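Local coordinates for protein Uly1 (Catenovulum maritimum, PDB 7DRQ) that probably degrades the algal polysaccharide ulvan as a polysaccharide lyase of family 24, and binds calcium ions, at residues His6-Thr11 with Thr472-Ile477; Gly50-Val55 with Tyr457-Glu462; Tyr56-Phe61 with Asn80-Lys85; His73-Arg78 with Thr88-His93; Lys118-His123 with Gly156-Thr161. All coordinates share one frame; numbering follows the deposited sequence.

Contact 1 (His6-Thr11 with Thr472-Ile477); sequences HEIKVT and TYLQII
Antiparallel pairing of His6-Thr11 with Thr472-Ile477 closes the ring of a beta-propeller. His6 and Ile476 form a hydrogen-bonded pair. Ile8 and Leu474 form the next one, with Leu474 N bonded to Ile8 O at 2.8 Å. Between Lys9 and Thr11 the register slips by one residue. Val10 and Thr11 both face Thr472, a classic beta bulge. Here Val10 N donates to Thr472 O (2.9 Å), and Thr472 N donates to Thr11 O (3.0 Å). The N-terminal strand thereby becomes the outermost strand of the last blade, beside strands from the C-terminal end. This is the Velcro-type closure known from many propellers. On one face of the sheet, Glu7 and Gln475 lie side by side. Glu7 CG is anti to the backbone N (chi1 -178°), and the extended chain brings its carboxylate alongside the amide. Gln475 NE2 meets Glu7 OE1 at 2.9 Å, from above the carboxylate; the two planes stand 89° apart. With an alanine here, Gln475 NE2 would probably lose this acceptor and its amide would be freer to turn. On the same face, Lys9 CB lies 3.6 Å from Tyr473 CE2, and Lys9 CG sits over one face of the ring, toward its rim. Lys9 NZ continues to a salt bridge with Asp12. On the other face, Ile8 CD1 touches Leu474 CD2 at 3.9 Å and Ile476 CD1 at 4.1 Å. Tyr79 packs against all three.

Contact 2 (Gly50-Val55 with Tyr457-Glu462); sequences GDAIKV and YYYLLE
Ile53 inserts between Tyr457 and Tyr459, where the innermost strand of the first propeller blade packs on the last blade. Its CB lies 3.9 Å from Tyr459 CD2. The CG2 branch remains near that same ring atom, at 4.2 Å. CG1 is anti to the backbone N (chi1 169°) and runs toward the other strand, passing Phe61 O on the way. At the tip, CD1 reaches Tyr457 CB at 3.9 Å and Tyr459 CB at 4.0 Å. The side chain runs antiparallel to that of Tyr459 and lies roughly perpendicular to that of Tyr457. On one side of Ile53, Val55 CG2 sits squarely over a face of Tyr457, 3.5 Å from the ring centroid and 4° off its normal. This is a CH-pi contact. On the other side, Ala52 CB touches Tyr459 CE2 at 4.1 Å. The Tyr459 hydroxyl lies beyond these carbons and bonds to Thr63 O in strand 59-65. The strands are too far apart to pair, with axes 8.7 Å apart at closest approach. All five touching residues are buried. Apolar and CH-pi contacts join the two blades here, so their fit depends mainly on the shapes of the side chains.

Contact 3 (Tyr56-Phe61 with Asn80-Lys85); sequences YKNYVF and NTLTGK
Tyr59 and Asn80 form an antiparallel non-hydrogen-bonded pair with CA atoms 4.8 Å apart, at the end of the first propeller blade. The type II' turn Tyr56-Tyr59 ends beside the loop that leads from strand 73-80 to strand 86-91. Thr81 N donates to Asn58 O at 2.9 Å. Asn58 CG stands between its own backbone N and carbonyl carbon (chi1 55°), which directs the amide toward that loop. Asn58 ND2 then reaches Asn80 OD1 at 3.0 Å, from above the Asn80 amide plane. Leu82 N meets the same oxygen from the opposite face at 2.8 Å, closing an Asx turn. Two donors therefore grip OD1 and hold the Asn80 amide in place. A water accepts from Asn80 ND2 at 2.8 Å and, weakly, from Asn58 ND2. Asn58 ND2 also lies over one face of its neighbour Tyr59, toward the rim. Leu82 CD1 packs on Asn58 CG at 3.5 Å. One residue past the turn, Val60 CG2 touches Thr81 CG2 at 3.8 Å.

Contact 4 (His73-Arg78 with Thr88-His93); sequences HVMLTR and TIEFPH
His73 and Glu90 lie near the open end of the hairpin formed by strands 73-80 and 86-91, the outer two strands of the first propeller blade. Glu90 OE2 sits 3.4 Å above the plane of the His73 ring, over its centre, and the carboxylate plane is turned 60° from the ring. This contact is not a hydrogen bond; Glu90 OE1 makes a salt bridge with Arg66. His73 ND1 points out at the ring edge, near the ring plane, and donates to Phe91 O at 2.8 Å. A phenylalanine in place of His73 would probably leave Phe91 O without this donor and the ring freer to turn under Glu90. Past Phe91 the chain turns a corner, and Val74 N bonds to His93 O. The edge of the His93 ring meets Val74 CG2, while its NE2 and ND1 bond to Asp127 and to Lys185, a calcium-site residue. On the face shared with Glu90, the chain of Met75, present as selenomethionine, bends at its last two torsions (-69° and -61°), which brings CE onto Thr88 CG2 at a tight 3.4 Å. Thr77 OG1 bonds to Trp64 NE1 and lies 2.7 Å from Thr88 OG1, a hydrogen bond in which either hydroxyl could donate.

Contact 5 (Lys118-His123 with Gly156-Thr161); sequences KDETIH and GAASVT
Ser159 OG donates to OE1 of the flat Glu120 carboxylate at 2.7 Å, on the syn side and 25° out of its plane. The other oxygen, OE2, accepts from Tyr56 OH, so both oxygens are engaged. Asp119 carries the second carboxylate. Thr121 N and Thr121 OG1 both reach its OD1 from one face of its plane; the bond from N closes an Asx turn. Asp119 OD2 bonds to Tyr233. This tight turn leads into strand 122-126 of the second propeller sheet. Next to it, the loop after strand 150-152 docks through its backbone: Gly156 N donates to Asp119 O at 2.9 Å, and Ala158 N to Glu120 O at 3.1 Å. At the backbone angles of Gly156, a CB would jam against the preceding carbonyl O. The apolar part of the contact is Ile122 CD1 on Ala157 CB at 3.8 Å. The backbone bonds fix the loop against the turn, while bonds to both carboxylate oxygens probably fix the rotation of Glu120.

How the contacts relate
Contacts 2 and 4 are buried, contacts 1 and 5 partly so, and contact 3 lies at the surface. Contacts 1 and 2 share the last blade: one completes it by strand pairing, the other packs it on the first blade. Contacts 2, 3 and 4 all involve the four-stranded sheet of that first blade. Contact 5 belongs to the following sheet. Backbone bonding dominates contacts 1 and 4, and apolar packing dominates contact 2. In contacts 3 and 5, turns and loops are tied by a few backbone bonds together with polar side chains. Tyr56 OH links contact 3 to Glu120 in contact 5. Arg78, from contact 4, bonds to Ala158 O and Val160 O in contact 5.

Contact 1 (His6-Thr11 with Thr472-Ile477)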
# COMPACT_ATOMS: atom_id res chain seq x y z
N HIS A 6 5.39 14.53 19.09
CA HIS A 6 4.50 15.51 18.49
C HIS A 6 3.15 14.87 18.19
O HIS A 6 3.08 13.69 17.83
CB HIS A 6 5.10 16.10 17.21
CG HIS A 6 6.41 16.80 17.43
ND1 HIS A 6 7.62 16.22 17.14
CD2 HIS A 6 6.68 18.03 17.92
CE1 HIS A 6 8.60 17.06 17.44
NE2 HIS A 6 8.05 18.17 17.92
N GLU A 7 2.09 15.66 18.32
CA GLU A 7 0.74 15.23 17.95
C GLU A 7 0.07 16.40 17.24
O GLU A 7 -0.07 17.48 17.82
CB GLU A 7 -0.05 14.80 19.18
CG GLU A 7 -1.43 14.31 18.87
CD GLU A 7 -1.94 13.34 19.90
OE1 GLU A 7 -2.79 12.51 19.54
OE2 GLU A 7 -1.50 13.42 21.08
N ILE A 8 -0.32 16.19 15.98
CA ILE A 8 -0.69 17.26 15.07
C ILE A 8 -2.03 16.91 14.42
O ILE A 8 -2.16 15.84 13.82
CB ILE A 8 0.38 17.46 13.97
CG1 ILE A 8 1.74 17.74 14.60
CG2 ILE A 8 -0.02 18.57 13.01
CD1 ILE A 8 2.77 16.68 14.26
N LYS A 9 -3.00 17.81 14.51
CA LYS A 9 -4.24 17.56 13.80
C LYS A 9 -4.03 17.84 12.32
O LYS A 9 -3.43 18.85 11.94
CB LYS A 9 -5.39 18.41 14.36
CG LYS A 9 -6.69 18.21 13.61
CD LYS A 9 -7.88 18.70 14.43
CE LYS A 9 -8.16 20.18 14.20
NZ LYS A 9 -9.37 20.63 14.98
N VAL A 10 -4.47 16.92 11.47
CA VAL A 10 -4.35 17.13 10.04
C VAL A 10 -5.60 17.78 9.47
O VAL A 10 -5.52 18.80 8.78
CB VAL A 10 -4.03 15.80 9.34
CG1 VAL A 10 -3.93 16.01 7.82
CG2 VAL A 10 -2.73 15.23 9.90
N THR A 11 -6.76 17.20 9.75
CA THR A 11 -8.01 17.77 9.25
C THR A 11 -9.16 17.24 10.08
O THR A 11 -9.05 16.21 10.75
CB THR A 11 -8.22 17.43 7.76
OG1 THR A 11 -9.41 18.06 7.28
CG2 THR A 11 -8.35 15.92 7.56
N THR A 472 -8.41 13.39 11.43
CA THR A 472 -7.18 12.63 11.40
C THR A 472 -6.07 13.40 12.09
O THR A 472 -6.08 14.64 12.15
CB THR A 472 -6.73 12.30 9.96
OG1 THR A 472 -6.61 13.52 9.23
CG2 THR A 472 -7.75 11.42 9.28
N TYR A 473 -5.10 12.65 12.60
CA TYR A 473 -3.97 13.17 13.33
C TYR A 473 -2.70 12.55 12.80
O TYR A 473 -2.71 11.45 12.24
CB TYR A 473 -4.06 12.86 14.83
CG TYR A 473 -4.99 13.79 15.55
CD1 TYR A 473 -6.35 13.53 15.61
CD2 TYR A 473 -4.51 14.94 16.16
CE1 TYR A 473 -7.21 14.40 16.26
CE2 TYR A 473 -5.36 15.81 16.81
CZ TYR A 473 -6.70 15.53 16.86
OH TYR A 473 -7.56 16.40 17.51
N LEU A 474 -1.60 13.26 13.01
CA LEU A 474 -0.26 12.72 12.83
C LEU A 474 0.43 12.67 14.19
O LEU A 474 0.49 13.68 14.90
CB LEU A 474 0.57 13.59 11.88
CG LEU A 474 2.08 13.32 11.89
CD1 LEU A 474 2.39 11.91 11.38
CD2 LEU A 474 2.84 14.38 11.06
N GLN A 475 0.97 11.50 14.54
CA GLN A 475 1.83 11.39 15.71
C GLN A 475 3.25 11.08 15.28
O GLN A 475 3.48 10.30 14.34
CB GLN A 475 1.34 10.31 16.68
CG GLN A 475 0.05 10.69 17.41
CD GLN A 475 -0.29 9.73 18.53
OE1 GLN A 475 0.37 8.71 18.72
NE2 GLN A 475 -1.33 10.06 19.29
N ILE A 476 4.22 11.72 15.94
CA ILE A 476 5.63 11.48 15.69
C ILE A 476 6.22 10.90 16.97
O ILE A 476 6.24 11.57 18.01
CB ILE A 476 6.37 12.74 15.24
CG1 ILE A 476 5.67 13.34 14.01
CG2 ILE A 476 7.82 12.43 14.88
CD1 ILE A 476 6.24 14.70 13.58
N ILE A 477 6.65 9.65 16.89
CA ILE A 477 7.07 8.88 18.05
C ILE A 477 8.52 8.48 17.84
O ILE A 477 8.86 7.86 16.82
CB ILE A 477 6.17 7.65 18.27
CG1 ILE A 477 4.74 8.08 18.67
CG2 ILE A 477 6.75 6.75 19.34
CD1 ILE A 477 3.69 6.95 18.51

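Contact 2 (Gly50-Val55 with Tyr457-Glu462)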
# COMPACT_ATOMS: atom_id res chain seq x y z
N GLY A 50 -3.58 3.35 2.33
CA GLY A 50 -2.66 3.26 1.20
C GLY A 50 -1.31 3.89 1.53
O GLY A 50 -0.97 4.13 2.69
N ASP A 51 -0.54 4.16 0.47
CA ASP A 51 0.81 4.70 0.60
C ASP A 51 0.75 6.22 0.78
O ASP A 51 1.23 7.01 -0.04
CB ASP A 51 1.64 4.30 -0.61
CG ASP A 51 3.11 4.56 -0.42
OD1 ASP A 51 3.58 4.51 0.75
OD2 ASP A 51 3.79 4.83 -1.43
N ALA A 52 0.12 6.62 1.88
CA ALA A 52 -0.41 7.97 2.01
C ALA A 52 0.44 8.90 2.86
O ALA A 52 0.03 10.04 3.10
CB ALA A 52 -1.83 7.91 2.60
N ILE A 53 1.60 8.46 3.34
CA ILE A 53 2.43 9.34 4.15
C ILE A 53 3.90 9.10 3.84
O ILE A 53 4.35 7.96 3.78
CB ILE A 53 2.14 9.17 5.66
CG1 ILE A 53 3.19 9.90 6.49
CG2 ILE A 53 2.04 7.70 6.05
CD1 ILE A 53 2.72 10.17 7.91
N LYS A 54 4.65 10.19 3.63
CA LYS A 54 6.09 10.11 3.40
C LYS A 54 6.77 11.24 4.16
O LYS A 54 6.16 12.28 4.43
CB LYS A 54 6.46 10.23 1.92
CG LYS A 54 6.00 9.07 1.06
CD LYS A 54 6.68 7.78 1.49
CE LYS A 54 5.87 6.58 1.00
NZ LYS A 54 5.78 6.59 -0.52
N VAL A 55 8.03 11.02 4.51
CA VAL A 55 8.85 12.03 5.16
C VAL A 55 10.07 12.30 4.30
O VAL A 55 10.77 11.36 3.88
CB VAL A 55 9.26 11.60 6.58
CG1 VAL A 55 10.05 12.72 7.27
CG2 VAL A 55 8.02 11.29 7.40
N TYR A 457 6.07 7.63 12.30
CA TYR A 457 5.08 8.62 11.88
C TYR A 457 3.77 7.87 11.76
O TYR A 457 3.60 7.03 10.86
CB TYR A 457 5.50 9.27 10.56
CG TYR A 457 6.75 10.10 10.72
CD1 TYR A 457 8.01 9.50 10.79
CD2 TYR A 457 6.67 11.49 10.86
CE1 TYR A 457 9.16 10.26 10.97
CE2 TYR A 457 7.82 12.26 11.06
CZ TYR A 457 9.06 11.64 11.11
OH TYR A 457 10.20 12.39 11.29
N TYR A 458 2.85 8.13 12.69
CA TYR A 458 1.60 7.39 12.78
C TYR A 458 0.48 8.31 12.31
O TYR A 458 0.19 9.32 12.96
CB TYR A 458 1.35 6.91 14.21
CG TYR A 458 0.59 5.61 14.33
CD1 TYR A 458 0.05 4.98 13.21
CD2 TYR A 458 0.40 5.02 15.58
CE1 TYR A 458 -0.63 3.79 13.34
CE2 TYR A 458 -0.29 3.83 15.72
CZ TYR A 458 -0.81 3.22 14.60
OH TYR A 458 -1.49 2.04 14.77
N TYR A 459 -0.15 7.94 11.21
CA TYR A 459 -1.17 8.74 10.55
C TYR A 459 -2.50 8.09 10.92
O TYR A 459 -2.77 6.95 10.52
CB TYR A 459 -0.89 8.75 9.04
CG TYR A 459 -1.73 9.64 8.16
CD1 TYR A 459 -2.63 10.57 8.67
CD2 TYR A 459 -1.62 9.53 6.77
CE1 TYR A 459 -3.40 11.38 7.82
CE2 TYR A 459 -2.37 10.32 5.93
CZ TYR A 459 -3.26 11.24 6.45
OH TYR A 459 -3.99 12.00 5.56
N LEU A 460 -3.32 8.80 11.68
CA LEU A 460 -4.36 8.16 12.48
C LEU A 460 -5.74 8.76 12.24
O LEU A 460 -5.86 9.98 12.11
CB LEU A 460 -4.02 8.30 13.97
CG LEU A 460 -2.79 7.52 14.44
CD1 LEU A 460 -2.17 8.18 15.67
CD2 LEU A 460 -3.16 6.06 14.74
N LEU A 461 -6.76 7.91 12.20
CA LEU A 461 -8.16 8.33 12.17
C LEU A 461 -8.72 8.30 13.59
O LEU A 461 -8.68 7.25 14.25
CB LEU A 461 -8.98 7.41 11.27
CG LEU A 461 -10.50 7.58 11.25
CD1 LEU A 461 -10.88 8.89 10.62
CD2 LEU A 461 -11.16 6.43 10.49
N GLU A 462 -9.24 9.43 14.06
CA GLU A 462 -9.76 9.48 15.42
C GLU A 462 -11.08 8.72 15.51
O GLU A 462 -11.94 8.82 14.63
CB GLU A 462 -9.95 10.92 15.89
CG GLU A 462 -10.46 11.05 17.35
CD GLU A 462 -10.33 12.47 17.89
OE1 GLU A 462 -10.67 13.43 17.16
OE2 GLU A 462 -9.87 12.64 19.05

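Contact 3 (Tyr56-Phe61 with Asn80-Lys85)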
# COMPACT_ATOMS: atom_id res chain seq x y z
N TYR A 56 10.32 13.58 4.02
CA TYR A 56 11.48 14.02 3.24
C TYR A 56 12.07 15.23 3.95
O TYR A 56 11.40 16.26 4.07
CB TYR A 56 11.09 14.39 1.80
CG TYR A 56 12.19 15.15 1.09
CD1 TYR A 56 13.35 14.50 0.69
CD2 TYR A 56 12.07 16.51 0.83
CE1 TYR A 56 14.37 15.19 0.06
CE2 TYR A 56 13.07 17.20 0.20
CZ TYR A 56 14.22 16.54 -0.19
OH TYR A 56 15.23 17.23 -0.82
N LYS A 57 13.31 15.10 4.42
CA LYS A 57 13.94 16.13 5.25
C LYS A 57 13.00 16.52 6.38
O LYS A 57 12.59 15.67 7.18
CB LYS A 57 14.33 17.34 4.39
CG LYS A 57 15.37 17.00 3.33
CD LYS A 57 15.87 18.24 2.60
CE LYS A 57 17.15 17.94 1.83
NZ LYS A 57 18.08 17.08 2.62
N ASN A 58 12.61 17.80 6.45
CA ASN A 58 11.75 18.29 7.52
C ASN A 58 10.28 18.39 7.13
O ASN A 58 9.52 19.14 7.75
CB ASN A 58 12.25 19.66 8.01
CG ASN A 58 12.38 20.67 6.89
OD1 ASN A 58 13.28 20.58 6.06
ND2 ASN A 58 11.46 21.64 6.85
N TYR A 59 9.84 17.60 6.16
CA TYR A 59 8.47 17.70 5.66
C TYR A 59 7.80 16.34 5.76
O TYR A 59 8.37 15.33 5.35
CB TYR A 59 8.45 18.19 4.22
CG TYR A 59 9.14 19.51 4.00
CD1 TYR A 59 8.53 20.70 4.36
CD2 TYR A 59 10.40 19.56 3.42
CE1 TYR A 59 9.18 21.93 4.15
CE2 TYR A 59 11.05 20.76 3.20
CZ TYR A 59 10.44 21.93 3.56
OH TYR A 59 11.10 23.12 3.34
N VAL A 60 6.57 16.33 6.28
CA VAL A 60 5.74 15.13 6.27
C VAL A 60 4.63 15.36 5.25
O VAL A 60 3.81 16.28 5.43
CB VAL A 60 5.14 14.83 7.65
CG1 VAL A 60 4.41 13.49 7.62
CG2 VAL A 60 6.24 14.82 8.70
N PHE A 61 4.59 14.54 4.21
CA PHE A 61 3.57 14.63 3.17
C PHE A 61 2.49 13.59 3.44
O PHE A 61 2.80 12.42 3.64
CB PHE A 61 4.19 14.42 1.79
CG PHE A 61 5.13 15.52 1.38
CD1 PHE A 61 6.46 15.50 1.77
CD2 PHE A 61 4.68 16.58 0.61
CE1 PHE A 61 7.33 16.51 1.39
CE2 PHE A 61 5.54 17.60 0.22
CZ PHE A 61 6.86 17.56 0.61
N ASN A 80 5.45 20.81 8.32
CA ASN A 80 6.85 21.18 8.48
C ASN A 80 7.23 20.89 9.93
O ASN A 80 6.72 21.54 10.85
CB ASN A 80 7.07 22.65 8.11
CG ASN A 80 8.55 23.03 8.09
OD1 ASN A 80 9.36 22.48 8.83
ND2 ASN A 80 8.89 24.00 7.25
N THR A 81 8.11 19.90 10.13
CA THR A 81 8.50 19.52 11.47
C THR A 81 9.31 20.60 12.18
O THR A 81 9.43 20.56 13.41
CB THR A 81 9.33 18.23 11.44
OG1 THR A 81 10.55 18.46 10.72
CG2 THR A 81 8.54 17.10 10.77
N LEU A 82 9.88 21.54 11.43
CA LEU A 82 10.68 22.61 12.03
C LEU A 82 9.83 23.77 12.52
O LEU A 82 10.18 24.42 13.51
CB LEU A 82 11.71 23.12 11.04
CG LEU A 82 12.72 22.10 10.52
CD1 LEU A 82 13.58 22.73 9.43
CD2 LEU A 82 13.57 21.54 11.66
N THR A 83 8.73 24.07 11.83
CA THR A 83 7.88 25.18 12.21
C THR A 83 6.59 24.76 12.90
O THR A 83 5.94 25.60 13.53
CB THR A 83 7.53 26.02 10.97
OG1 THR A 83 6.75 25.21 10.07
CG2 THR A 83 8.80 26.47 10.26
N GLY A 84 6.20 23.49 12.79
CA GLY A 84 4.91 23.07 13.30
C GLY A 84 3.73 23.47 12.45
O GLY A 84 2.58 23.25 12.87
N LYS A 85 3.95 24.03 11.27
CA LYS A 85 2.87 24.51 10.42
C LYS A 85 2.58 23.54 9.28
O LYS A 85 3.45 22.77 8.87
CB LYS A 85 3.21 25.89 9.83
CG LYS A 85 3.72 26.86 10.89
CD LYS A 85 2.59 27.67 11.52
CE LYS A 85 2.99 28.25 12.88
NZ LYS A 85 2.90 27.24 13.99
O HOH W 1 11.45 24.94 6.51

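Contact 4 (His73-Arg78 with Thr88-His93)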
# COMPACT_ATOMS: atom_id res chain seq x y z
N HIS A 73 -12.62 15.48 -2.80
CA HIS A 73 -11.46 15.94 -3.54
C HIS A 73 -10.18 15.31 -3.02
O HIS A 73 -10.04 15.02 -1.82
CB HIS A 73 -11.33 17.46 -3.47
CG HIS A 73 -12.21 18.18 -4.44
ND1 HIS A 73 -11.79 18.51 -5.71
CD2 HIS A 73 -13.48 18.64 -4.32
CE1 HIS A 73 -12.77 19.14 -6.34
NE2 HIS A 73 -13.81 19.22 -5.52
N VAL A 74 -9.25 15.08 -3.94
CA VAL A 74 -7.90 14.62 -3.60
C VAL A 74 -7.14 15.74 -2.91
O VAL A 74 -7.03 16.86 -3.44
CB VAL A 74 -7.18 14.15 -4.87
CG1 VAL A 74 -5.69 13.97 -4.61
CG2 VAL A 74 -7.80 12.85 -5.41
N MSE A 75 -6.58 15.46 -1.73
CA MSE A 75 -5.84 16.47 -0.97
C MSE A 75 -4.41 16.04 -0.69
O MSE A 75 -4.14 14.86 -0.50
CB MSE A 75 -6.51 16.77 0.38
CG MSE A 75 -8.03 16.84 0.35
SE MSE A 75 -8.67 18.40 -0.60
CE MSE A 75 -7.89 19.85 0.47
N LEU A 76 -3.50 17.02 -0.62
CA LEU A 76 -2.12 16.78 -0.25
C LEU A 76 -1.73 17.80 0.81
O LEU A 76 -1.78 19.00 0.57
CB LEU A 76 -1.19 16.89 -1.48
CG LEU A 76 0.30 16.86 -1.12
CD1 LEU A 76 0.67 15.54 -0.45
CD2 LEU A 76 1.18 17.13 -2.35
N THR A 77 -1.36 17.31 1.99
CA THR A 77 -0.97 18.15 3.12
C THR A 77 0.51 17.98 3.39
O THR A 77 1.04 16.86 3.34
CB THR A 77 -1.76 17.78 4.39
OG1 THR A 77 -3.16 17.99 4.17
CG2 THR A 77 -1.31 18.65 5.58
N ARG A 78 1.20 19.08 3.67
CA ARG A 78 2.60 19.04 4.03
C ARG A 78 2.77 19.68 5.39
O ARG A 78 2.44 20.85 5.56
CB ARG A 78 3.47 19.75 2.99
CG ARG A 78 4.97 19.62 3.26
CD ARG A 78 5.79 20.48 2.30
NE ARG A 78 5.60 21.90 2.57
CZ ARG A 78 6.17 22.89 1.89
NH1 ARG A 78 7.00 22.61 0.87
NH2 ARG A 78 5.92 24.15 2.21
N THR A 88 -2.04 22.78 2.79
CA THR A 88 -2.74 21.74 2.04
C THR A 88 -3.07 22.24 0.64
O THR A 88 -3.37 23.42 0.44
CB THR A 88 -4.00 21.30 2.80
OG1 THR A 88 -3.60 20.66 4.02
CG2 THR A 88 -4.85 20.32 1.99
N ILE A 89 -3.01 21.33 -0.33
CA ILE A 89 -3.37 21.61 -1.72
C ILE A 89 -4.59 20.78 -2.06
O ILE A 89 -4.61 19.57 -1.81
CB ILE A 89 -2.22 21.27 -2.69
CG1 ILE A 89 -0.99 22.16 -2.43
CG2 ILE A 89 -2.71 21.41 -4.13
CD1 ILE A 89 0.22 21.78 -3.31
N GLU A 90 -5.61 21.42 -2.63
CA GLU A 90 -6.78 20.72 -3.13
C GLU A 90 -6.61 20.47 -4.63
O GLU A 90 -6.39 21.40 -5.40
CB GLU A 90 -8.05 21.53 -2.88
CG GLU A 90 -9.29 20.90 -3.48
CD GLU A 90 -10.49 21.83 -3.46
OE1 GLU A 90 -10.53 22.73 -2.60
OE2 GLU A 90 -11.38 21.66 -4.31
N PHE A 91 -6.74 19.22 -5.02
CA PHE A 91 -6.68 18.85 -6.42
C PHE A 91 -8.08 18.75 -7.01
O PHE A 91 -9.04 18.45 -6.30
CB PHE A 91 -5.94 17.52 -6.61
CG PHE A 91 -4.45 17.65 -6.56
CD1 PHE A 91 -3.79 17.67 -5.34
CD2 PHE A 91 -3.71 17.80 -7.72
CE1 PHE A 91 -2.41 17.84 -5.29
CE2 PHE A 91 -2.32 17.96 -7.67
CZ PHE A 91 -1.68 17.97 -6.46
N PRO A 92 -8.23 19.04 -8.31
CA PRO A 92 -9.57 19.03 -8.90
C PRO A 92 -10.23 17.66 -8.89
O PRO A 92 -11.46 17.58 -8.81
CB PRO A 92 -9.33 19.51 -10.34
CG PRO A 92 -8.05 20.28 -10.29
CD PRO A 92 -7.22 19.69 -9.17
N HIS A 93 -9.45 16.58 -8.97
CA HIS A 93 -10.04 15.25 -9.07
C HIS A 93 -10.83 14.88 -7.81
O HIS A 93 -10.39 15.15 -6.69
CB HIS A 93 -8.97 14.19 -9.28
CG HIS A 93 -9.54 12.83 -9.53
ND1 HIS A 93 -10.13 12.48 -10.72
CD2 HIS A 93 -9.63 11.74 -8.73
CE1 HIS A 93 -10.54 11.22 -10.65
NE2 HIS A 93 -10.25 10.75 -9.45

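Contact 5 (Lys118-His123 with Gly156-Thr161)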
# COMPACT_ATOMS: atom_id res chain seq x y z
N LYS A 118 16.19 13.40 -5.23
CA LYS A 118 17.15 13.97 -6.16
C LYS A 118 16.71 15.35 -6.64
O LYS A 118 17.40 16.34 -6.39
CB LYS A 118 17.37 13.01 -7.34
CG LYS A 118 18.20 11.80 -6.94
CD LYS A 118 18.18 10.73 -8.00
CE LYS A 118 19.28 9.71 -7.77
NZ LYS A 118 20.15 10.10 -6.63
N ASP A 119 15.55 15.45 -7.28
CA ASP A 119 15.12 16.74 -7.82
C ASP A 119 13.93 17.34 -7.08
O ASP A 119 13.37 18.34 -7.54
CB ASP A 119 14.80 16.62 -9.32
CG ASP A 119 13.62 15.70 -9.62
OD1 ASP A 119 12.98 15.18 -8.67
OD2 ASP A 119 13.34 15.50 -10.82
N GLU A 120 13.54 16.76 -5.94
CA GLU A 120 12.46 17.28 -5.09
C GLU A 120 11.12 17.39 -5.82
O GLU A 120 10.26 18.19 -5.44
CB GLU A 120 12.85 18.63 -4.48
CG GLU A 120 13.91 18.48 -3.39
CD GLU A 120 14.11 19.75 -2.56
OE1 GLU A 120 13.72 20.84 -3.03
OE2 GLU A 120 14.65 19.64 -1.44
N THR A 121 10.92 16.58 -6.87
CA THR A 121 9.59 16.48 -7.45
C THR A 121 8.67 15.70 -6.53
O THR A 121 9.10 14.83 -5.76
CB THR A 121 9.63 15.80 -8.81
OG1 THR A 121 10.39 14.59 -8.70
CG2 THR A 121 10.25 16.72 -9.89
N ILE A 122 7.38 16.02 -6.60
CA ILE A 122 6.34 15.34 -5.86
C ILE A 122 5.54 14.50 -6.84
O ILE A 122 5.20 14.97 -7.93
CB ILE A 122 5.41 16.34 -5.16
CG1 ILE A 122 6.23 17.32 -4.31
CG2 ILE A 122 4.32 15.61 -4.34
CD1 ILE A 122 5.44 18.55 -3.88
N HIS A 123 5.23 13.27 -6.45
CA HIS A 123 4.49 12.35 -7.31
C HIS A 123 3.26 11.82 -6.59
O HIS A 123 3.35 11.42 -5.43
CB HIS A 123 5.40 11.21 -7.75
CG HIS A 123 6.66 11.70 -8.38
ND1 HIS A 123 6.77 11.90 -9.74
CD2 HIS A 123 7.82 12.13 -7.83
CE1 HIS A 123 7.97 12.40 -10.01
NE2 HIS A 123 8.63 12.54 -8.87
N GLY A 156 11.98 20.84 -7.33
CA GLY A 156 12.07 21.79 -6.24
C GLY A 156 10.78 22.05 -5.50
O GLY A 156 10.78 22.81 -4.53
N ALA A 157 9.66 21.44 -5.93
CA ALA A 157 8.38 21.76 -5.30
C ALA A 157 8.32 21.30 -3.85
O ALA A 157 7.62 21.92 -3.04
CB ALA A 157 7.22 21.13 -6.08
N ALA A 158 9.03 20.22 -3.51
CA ALA A 158 8.90 19.66 -2.16
C ALA A 158 9.27 20.66 -1.08
O ALA A 158 8.76 20.57 0.04
CB ALA A 158 9.76 18.41 -2.01
N SER A 159 10.16 21.60 -1.39
CA SER A 159 10.71 22.47 -0.36
C SER A 159 10.37 23.94 -0.56
O SER A 159 11.00 24.80 0.06
CB SER A 159 12.24 22.30 -0.29
OG SER A 159 12.88 22.84 -1.43
N VAL A 160 9.38 24.27 -1.41
CA VAL A 160 8.97 25.68 -1.48
C VAL A 160 8.36 26.09 -0.14
O VAL A 160 7.99 25.25 0.68
CB VAL A 160 8.00 25.95 -2.64
CG1 VAL A 160 8.65 25.59 -3.98
CG2 VAL A 160 6.68 25.18 -2.44
N THR A 161 8.29 27.40 0.09
CA THR A 161 7.66 27.88 1.31
C THR A 161 6.17 27.54 1.30
O THR A 161 5.58 27.25 0.26
CB THR A 161 7.83 29.40 1.45
OG1 THR A 161 7.28 30.05 0.30
CG2 THR A 161 9.31 29.77 1.57